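Local coordinates for FAD:protein FMN transferase (PDB 6NXI), which probably transfers the FMN moiety of FAD to a threonine hydroxyl of a target flavoprotein, using magnesium as cofactor, at residues Y168-G173 against E184-G189; V164-L169 against Y177-G182. One frame throughout, in Å; residues are numbered along the deposited sequence.

Contact 1: residues Y168-G173 against E184-G189; sequences YLQSQG and EIRLKG. With MG (magnesium ion), chain D.
A single glutamine oxygen, Gln-170 OE1, carries the helix side of this contact, and it meets the strand through a water and an aliphatic chain, without a direct hydrogen bond between the segments. Water 1 donates to Gln-170 OE1 at 2.7 Å and accepts from Arg-186 NH2 at 3.1 Å, lying at the edge of the guanidinium and in its plane. Directly, Gln-170 OE1 and Arg-186 NH2 stay 4.0 Å apart. On Lys-188 the same oxygen rests against the methylene chain, 3.4 Å from Lys-188 CD, and the two side chains cross at about a right angle. The glutamine reaches this far because its chain is extended beyond CG (chi2 -178°). The charged ends turn to other partners, Lys-188 NZ to Glu-175 and Arg-186 NH1 to Asp-163, each in a salt bridge. The uncharged Gln-170 OE1 also takes a hydrogen bond from Tyr-177 OH. At the far end of the strand, Glu-184 OE1 binds a magnesium ion at 2.3 Å, with Asp-269 as a further ligand, beside the FAD. Helix end and strand are thus joined here by one water and by contact with a lysine methylene, the glutamine carbonyl serving both water and a tyrosine hydroxyl.

Contact 2: residues V164-L169 against Y177-G182; sequences VVADYL and YMVEIG
Leu-169, Ala-166 and Val-165 of helix 157-171 lie over Val-179 and Tyr-177 in an alpha/beta layer, the helix packing on one face of the large antiparallel sheet of this ApbE-family protein. The axes of the two short segments come within 8.9 Å and run nearly antiparallel, at 156°. All five touching residues are buried, and no hydrogen bond crosses between the segments.

Val-179 supplies both methyls. With CG1 anti to the backbone N (chi1 174°), its CG1 meets Val-165 CG1 at 3.9 Å, while its CG2 lies 3.8 Å from Leu-169 CD1. The valine thus reaches two residues one helical turn apart, and its CG2 also comes within 4.2 Å of Ala-166 CA, where the small alanine lets the strand approach the helix backbone. Across the segments, Ala-166 and Val-179 have the nearest CA atoms.

Leu-169 uses one branch: CD1 touches both Val-179 and the CB of Tyr-177. Val-165 and Leu-169 also pack on Ile-21 of the adjacent strand 17-24, which extends the hydrophobic layer across the sheet.

Tyr-177 has the less usual conformation. Its CG sits between the backbone N and the carbonyl carbon (chi1 59°), and the ring passes beside the helix, with Leu-169 CD1 near its CG end and Ala-166 near its hydroxyl end, both approaching obliquely. The hydroxyl of this buried ring is taken up by Gln-170, one residue beyond the 164-169 segment. On the alanine, the ring and its hydroxyl converge: Ala-166 CB lies 3.7 Å from Tyr-177 CE1 and 3.4 Å from Tyr-177 OH.

Overall arrangement
From the N terminus, helix 157-171 supplies all of 164-169 and the first four residues of 168-173, segments sharing Tyr-168 and Leu-169. After the helix ends at a Schellman motif with Gly-173 as C-prime residue, the chain turns back into strand 177-181, and contact 2 closes this shorter loop. Through Gly-182 it continues into the antiparallel neighbour 184-188, where contact 1 closes a longer loop. The loop between the segments of contact 2 therefore overlaps that of contact 1, and the contacts interleave. Their centres lie about 5 Å apart. The strands are joined by backbone bonds such as Arg-186 N to Val-179 O (2.8 Å), so one helix is tied to two adjacent strands.

Contact 1: residues Y168-G173 against E184-G189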
ATOM      1  N   TYR A 168      18.495  -0.907  -0.872  1.00 21.88           N
ATOM      2  CA  TYR A 168      19.636  -0.024  -0.539  1.00 22.40           C
ATOM      3  C   TYR A 168      20.381  -0.597   0.678  1.00 21.50           C
ATOM      4  O   TYR A 168      21.653  -0.647   0.686  1.00 22.64           O
ATOM      5  CB  TYR A 168      19.202   1.426  -0.317  1.00 22.53           C
ATOM      6  CG  TYR A 168      20.325   2.266   0.242  1.00 22.46           C
ATOM      7  CD1 TYR A 168      21.447   2.531  -0.509  1.00 23.69           C
ATOM      8  CD2 TYR A 168      20.336   2.726   1.552  1.00 22.64           C
ATOM      9  CE1 TYR A 168      22.483   3.295  -0.025  1.00 24.28           C
ATOM     10  CE2 TYR A 168      21.389   3.461   2.066  1.00 23.31           C
ATOM     11  CZ  TYR A 168      22.491   3.731   1.284  1.00 23.51           C
ATOM     12  OH  TYR A 168      23.512   4.458   1.823  1.00 25.23           O
ATOM     13  N   LEU A 169      19.662  -0.990   1.723  1.00 20.73           N
ATOM     14  CA  LEU A 169      20.358  -1.491   2.930  1.00 20.90           C
ATOM     15  C   LEU A 169      21.168  -2.740   2.545  1.00 22.08           C
ATOM     16  O   LEU A 169      22.319  -2.849   2.989  1.00 23.66           O
ATOM     17  CB  LEU A 169      19.367  -1.755   4.047  1.00 21.34           C
ATOM     18  CG  LEU A 169      18.687  -0.524   4.629  1.00 21.39           C
ATOM     19  CD1 LEU A 169      17.705  -0.977   5.707  1.00 23.17           C
ATOM     20  CD2 LEU A 169      19.700   0.443   5.235  1.00 22.17           C
ATOM     21  N   GLN A 170      20.585  -3.633   1.756  1.00 21.89           N
ATOM     22  CA  GLN A 170      21.309  -4.847   1.273  1.00 24.31           C
ATOM     23  C   GLN A 170      22.551  -4.426   0.496  1.00 24.37           C
ATOM     24  O   GLN A 170      23.626  -5.057   0.675  1.00 24.50           O
ATOM     25  CB  GLN A 170      20.332  -5.685   0.467  1.00 24.80           C
ATOM     26  CG  GLN A 170      19.313  -6.332   1.369  1.00 26.63           C
ATOM     27  CD  GLN A 170      18.317  -7.228   0.686  1.00 29.48           C
ATOM     28  OE1 GLN A 170      17.365  -7.661   1.330  1.00 29.18           O
ATOM     29  NE2 GLN A 170      18.541  -7.517  -0.607  1.00 29.07           N
ATOM     30  N   SER A 171      22.436  -3.419  -0.385  1.00 24.36           N
ATOM     31  CA  SER A 171      23.557  -2.932  -1.226  1.00 24.64           C
ATOM     32  C   SER A 171      24.680  -2.451  -0.309  1.00 26.21           C
ATOM     33  O   SER A 171      25.856  -2.512  -0.709  1.00 24.91           O
ATOM     34  CB  SER A 171      23.107  -1.854  -2.188  1.00 24.76           C
ATOM     35  OG  SER A 171      23.109  -0.573  -1.567  1.00 24.84           O
ATOM     36  N   GLN A 172      24.361  -2.028   0.916  1.00 24.48           N
ATOM     37  CA  GLN A 172      25.359  -1.515   1.898  1.00 25.26           C
ATOM     38  C   GLN A 172      25.822  -2.638   2.851  1.00 24.48           C
ATOM     39  O   GLN A 172      26.575  -2.310   3.815  1.00 25.87           O
ATOM     40  CB  GLN A 172      24.705  -0.340   2.642  1.00 25.75           C
ATOM     41  CG  GLN A 172      24.536   0.907   1.784  1.00 26.15           C
ATOM     42  CD  GLN A 172      25.858   1.515   1.391  1.00 29.23           C
ATOM     43  OE1 GLN A 172      26.738   1.654   2.211  1.00 29.53           O
ATOM     44  NE2 GLN A 172      26.017   1.869   0.125  1.00 30.46           N
ATOM     45  N   GLY A 173      25.439  -3.898   2.618  1.00 23.42           N
ATOM     46  CA  GLY A 173      25.896  -5.062   3.405  1.00 24.97           C
ATOM     47  C   GLY A 173      25.214  -5.129   4.745  1.00 25.25           C
ATOM     48  O   GLY A 173      25.743  -5.775   5.652  1.00 26.32           O
ATOM     49  N   GLU A 184       3.663   0.001   6.475  1.00 21.87           N
ATOM     50  CA  GLU A 184       4.064  -1.059   5.526  1.00 21.05           C
ATOM     51  C   GLU A 184       5.504  -1.437   5.892  1.00 19.05           C
ATOM     52  O   GLU A 184       6.302  -0.503   6.197  1.00 20.06           O
ATOM     53  CB  GLU A 184       4.062  -0.537   4.092  1.00 22.83           C
ATOM     54  CG  GLU A 184       2.767  -0.858   3.345  1.00 26.87           C
ATOM     55  CD  GLU A 184       1.452  -0.577   4.041  1.00 28.35           C
ATOM     56  OE1 GLU A 184       0.805   0.430   3.687  1.00 36.75           O
ATOM     57  OE2 GLU A 184       1.071  -1.357   5.002  1.00 32.76           O
ATOM     58  N   ILE A 185       5.769  -2.731   5.988  1.00 19.12           N
ATOM     59  CA  ILE A 185       7.026  -3.241   6.576  1.00 19.38           C
ATOM     60  C   ILE A 185       7.738  -4.209   5.646  1.00 18.69           C
ATOM     61  O   ILE A 185       7.133  -5.051   4.983  1.00 17.60           O
ATOM     62  CB  ILE A 185       6.714  -3.886   7.930  1.00 22.07           C
ATOM     63  CG1 ILE A 185       6.096  -2.880   8.886  1.00 23.56           C
ATOM     64  CG2 ILE A 185       7.970  -4.543   8.473  1.00 23.10           C
ATOM     65  CD1 ILE A 185       5.549  -3.536  10.148  1.00 26.18           C
ATOM     66  N   ARG A 186       9.052  -4.173   5.696  1.00 18.45           N
ATOM     67  CA  ARG A 186       9.848  -5.275   5.141  1.00 19.93           C
ATOM     68  C   ARG A 186      10.975  -5.626   6.111  1.00 19.67           C
ATOM     69  O   ARG A 186      11.618  -4.692   6.624  1.00 19.65           O
ATOM     70  CB  ARG A 186      10.406  -4.923   3.771  1.00 20.47           C
ATOM     71  CG  ARG A 186      11.143  -6.086   3.151  1.00 22.42           C
ATOM     72  CD  ARG A 186      11.191  -5.923   1.640  1.00 23.47           C
ATOM     73  NE  ARG A 186      12.296  -6.701   1.138  1.00 23.87           N
ATOM     74  CZ  ARG A 186      12.782  -6.603  -0.083  1.00 26.49           C
ATOM     75  NH1 ARG A 186      12.281  -5.715  -0.932  1.00 24.65           N
ATOM     76  NH2 ARG A 186      13.809  -7.386  -0.421  1.00 27.64           N
ATOM     77  N   LEU A 187      11.176  -6.919   6.326  1.00 20.78           N
ATOM     78  CA  LEU A 187      12.108  -7.442   7.348  1.00 20.87           C
ATOM     79  C   LEU A 187      13.159  -8.339   6.725  1.00 20.96           C
ATOM     80  O   LEU A 187      12.861  -9.064   5.754  1.00 21.27           O
ATOM     81  CB  LEU A 187      11.324  -8.318   8.320  1.00 22.11           C
ATOM     82  CG  LEU A 187      10.089  -7.737   8.967  1.00 23.36           C
ATOM     83  CD1 LEU A 187       9.383  -8.795   9.800  1.00 24.84           C
ATOM     84  CD2 LEU A 187      10.485  -6.502   9.790  1.00 23.96           C
ATOM     85  N   LYS A 188      14.338  -8.329   7.288  1.00 20.98           N
ATOM     86  CA  LYS A 188      15.357  -9.332   6.939  1.00 22.34           C
ATOM     87  C   LYS A 188      16.188  -9.671   8.176  1.00 21.58           C
ATOM     88  O   LYS A 188      16.545  -8.756   8.919  1.00 20.45           O
ATOM     89  CB  LYS A 188      16.270  -8.870   5.809  1.00 25.03           C
ATOM     90  CG  LYS A 188      17.018 -10.040   5.183  1.00 27.39           C
ATOM     91  CD  LYS A 188      17.961  -9.557   4.144  1.00 30.94           C
ATOM     92  CE  LYS A 188      18.441 -10.662   3.247  1.00 33.54           C
ATOM     93  NZ  LYS A 188      19.741 -11.146   3.743  1.00 35.03           N
ATOM     94  N   GLY A 189      16.476 -10.957   8.382  1.00 23.33           N
ATOM     95  CA  GLY A 189      17.446 -11.399   9.392  1.00 23.32           C
ATOM     96  C   GLY A 189      16.890 -11.292  10.779  1.00 23.69           C
ATOM     97  O   GLY A 189      15.699 -11.624  10.969  1.00 25.45           O
TER
HETATM   98 MG    MG D 502      -0.751   0.825   2.056  1.00 18.38          MG
HETATM   99  O   HOH W   1      15.246  -9.366   1.512  1.00 30.45           O
HETATM  100  O   HOH W   2       0.301   2.308   0.544  1.00 24.47           O
HETATM  101  O   HOH W   3      -1.814  -1.418   2.777  1.00 37.82           O

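Contact 2: residues V164-L169 against Y177-G182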
ATOM      1  N   VAL A 164      12.542  -0.207  -2.113  1.00 18.40           N
ATOM      2  CA  VAL A 164      13.725   0.594  -2.549  1.00 19.23           C
ATOM      3  C   VAL A 164      14.715   0.749  -1.383  1.00 20.40           C
ATOM      4  O   VAL A 164      15.930   0.499  -1.571  1.00 20.18           O
ATOM      5  CB  VAL A 164      13.276   1.952  -3.114  1.00 20.50           C
ATOM      6  CG1 VAL A 164      14.436   2.910  -3.220  1.00 21.16           C
ATOM      7  CG2 VAL A 164      12.562   1.741  -4.442  1.00 20.26           C
ATOM      8  N   VAL A 165      14.222   1.071  -0.208  1.00 19.25           N
ATOM      9  CA  VAL A 165      15.112   1.234   0.978  1.00 20.06           C
ATOM     10  C   VAL A 165      15.719  -0.116   1.400  1.00 19.19           C
ATOM     11  O   VAL A 165      16.938  -0.168   1.734  1.00 20.80           O
ATOM     12  CB  VAL A 165      14.376   1.943   2.109  1.00 20.42           C
ATOM     13  CG1 VAL A 165      15.130   1.863   3.421  1.00 21.17           C
ATOM     14  CG2 VAL A 165      13.994   3.368   1.701  1.00 20.93           C
ATOM     15  N   ALA A 166      14.933  -1.181   1.404  1.00 19.67           N
ATOM     16  CA  ALA A 166      15.401  -2.546   1.794  1.00 20.66           C
ATOM     17  C   ALA A 166      16.524  -2.932   0.836  1.00 21.08           C
ATOM     18  O   ALA A 166      17.601  -3.398   1.286  1.00 21.40           O
ATOM     19  CB  ALA A 166      14.271  -3.539   1.838  1.00 19.97           C
ATOM     20  N   ASP A 167      16.352  -2.674  -0.467  1.00 22.29           N
ATOM     21  CA  ASP A 167      17.418  -3.030  -1.439  0.60 22.91           C
ATOM     22  C   ASP A 167      18.654  -2.173  -1.217  1.00 22.89           C
ATOM     23  O   ASP A 167      19.768  -2.720  -1.368  1.00 22.83           O
ATOM     24  CB  ASP A 167      16.963  -2.856  -2.881  0.60 25.57           C
ATOM     25  CG  ASP A 167      15.915  -3.853  -3.319  0.60 27.12           C
ATOM     26  OD1 ASP A 167      15.626  -4.805  -2.578  0.60 31.37           O
ATOM     27  OD2 ASP A 167      15.408  -3.671  -4.425  0.60 31.82           O
ATOM     28  N   TYR A 168      18.495  -0.907  -0.872  1.00 21.88           N
ATOM     29  CA  TYR A 168      19.636  -0.024  -0.539  1.00 22.40           C
ATOM     30  C   TYR A 168      20.381  -0.597   0.678  1.00 21.50           C
ATOM     31  O   TYR A 168      21.653  -0.647   0.686  1.00 22.64           O
ATOM     32  CB  TYR A 168      19.202   1.426  -0.317  1.00 22.53           C
ATOM     33  CG  TYR A 168      20.325   2.266   0.242  1.00 22.46           C
ATOM     34  CD1 TYR A 168      21.447   2.531  -0.509  1.00 23.69           C
ATOM     35  CD2 TYR A 168      20.336   2.726   1.552  1.00 22.64           C
ATOM     36  CE1 TYR A 168      22.483   3.295  -0.025  1.00 24.28           C
ATOM     37  CE2 TYR A 168      21.389   3.461   2.066  1.00 23.31           C
ATOM     38  CZ  TYR A 168      22.491   3.731   1.284  1.00 23.51           C
ATOM     39  OH  TYR A 168      23.512   4.458   1.823  1.00 25.23           O
ATOM     40  N   LEU A 169      19.662  -0.990   1.723  1.00 20.73           N
ATOM     41  CA  LEU A 169      20.358  -1.491   2.930  1.00 20.90           C
ATOM     42  C   LEU A 169      21.168  -2.740   2.545  1.00 22.08           C
ATOM     43  O   LEU A 169      22.319  -2.849   2.989  1.00 23.66           O
ATOM     44  CB  LEU A 169      19.367  -1.755   4.047  1.00 21.34           C
ATOM     45  CG  LEU A 169      18.687  -0.524   4.629  1.00 21.39           C
ATOM     46  CD1 LEU A 169      17.705  -0.977   5.707  1.00 23.17           C
ATOM     47  CD2 LEU A 169      19.700   0.443   5.235  1.00 22.17           C
ATOM     48  N   TYR A 177      17.508  -6.074   9.282  1.00 21.02           N
ATOM     49  CA  TYR A 177      16.811  -4.773   9.289  1.00 19.90           C
ATOM     50  C   TYR A 177      15.300  -4.962   9.361  1.00 19.66           C
ATOM     51  O   TYR A 177      14.753  -5.990   8.919  1.00 20.17           O
ATOM     52  CB  TYR A 177      17.155  -3.946   8.049  1.00 20.42           C
ATOM     53  CG  TYR A 177      16.831  -4.571   6.705  1.00 19.27           C
ATOM     54  CD1 TYR A 177      15.540  -4.589   6.217  1.00 20.61           C
ATOM     55  CD2 TYR A 177      17.810  -5.146   5.911  1.00 19.61           C
ATOM     56  CE1 TYR A 177      15.212  -5.204   5.022  1.00 20.18           C
ATOM     57  CE2 TYR A 177      17.504  -5.712   4.679  1.00 20.41           C
ATOM     58  CZ  TYR A 177      16.189  -5.777   4.258  1.00 21.42           C
ATOM     59  OH  TYR A 177      15.813  -6.343   3.066  1.00 23.10           O
ATOM     60  N   MET A 178      14.690  -3.850   9.719  1.00 19.38           N
ATOM     61  CA  MET A 178      13.218  -3.625   9.600  1.00 21.17           C
ATOM     62  C   MET A 178      13.050  -2.273   8.943  1.00 20.86           C
ATOM     63  O   MET A 178      13.596  -1.291   9.476  1.00 21.58           O
ATOM     64  CB  MET A 178      12.497  -3.597  10.938  1.00 23.80           C
ATOM     65  CG  MET A 178      11.073  -3.064  10.786  1.00 25.13           C
ATOM     66  SD  MET A 178      10.309  -2.762  12.387  1.00 34.29           S
ATOM     67  CE  MET A 178      10.250  -4.455  12.948  1.00 33.21           C
ATOM     68  N   VAL A 179      12.409  -2.220   7.763  1.00 19.01           N
ATOM     69  CA  VAL A 179      12.053  -0.957   7.093  1.00 18.43           C
ATOM     70  C   VAL A 179      10.545  -0.775   7.246  1.00 17.36           C
ATOM     71  O   VAL A 179       9.837  -1.699   6.829  1.00 19.37           O
ATOM     72  CB  VAL A 179      12.440  -1.011   5.616  1.00 18.50           C
ATOM     73  CG1 VAL A 179      11.958   0.208   4.896  1.00 18.88           C
ATOM     74  CG2 VAL A 179      13.954  -1.217   5.470  1.00 20.13           C
ATOM     75  N   GLU A 180      10.084   0.338   7.803  1.00 17.74           N
ATOM     76  CA  GLU A 180       8.634   0.590   7.995  1.00 18.95           C
ATOM     77  C   GLU A 180       8.310   2.006   7.496  1.00 19.07           C
ATOM     78  O   GLU A 180       8.998   2.960   7.885  1.00 19.58           O
ATOM     79  CB  GLU A 180       8.275   0.379   9.466  1.00 20.08           C
ATOM     80  CG  GLU A 180       6.807   0.672   9.778  1.00 20.95           C
ATOM     81  CD  GLU A 180       6.563   2.051  10.326  1.00 23.06           C
ATOM     82  OE1 GLU A 180       7.180   2.392  11.374  1.00 23.74           O
ATOM     83  OE2 GLU A 180       5.855   2.830   9.682  1.00 24.55           O
ATOM     84  N   ILE A 181       7.383   2.120   6.554  1.00 20.06           N
ATOM     85  CA  ILE A 181       6.860   3.436   6.099  1.00 20.45           C
ATOM     86  C   ILE A 181       5.345   3.443   6.213  1.00 20.40           C
ATOM     87  O   ILE A 181       4.696   2.627   5.597  1.00 20.79           O
ATOM     88  CB  ILE A 181       7.288   3.712   4.659  1.00 20.80           C
ATOM     89  CG1 ILE A 181       8.801   3.606   4.463  1.00 20.86           C
ATOM     90  CG2 ILE A 181       6.776   5.058   4.230  1.00 22.30           C
ATOM     91  CD1 ILE A 181       9.217   3.791   2.990  1.00 22.77           C
ATOM     92  N   GLY A 182       4.813   4.324   7.053  1.00 21.75           N
ATOM     93  CA  GLY A 182       3.371   4.409   7.253  1.00 22.89           C
ATOM     94  C   GLY A 182       2.757   3.052   7.558  1.00 24.50           C
ATOM     95  O   GLY A 182       1.664   2.738   7.017  1.00 25.16           O
TER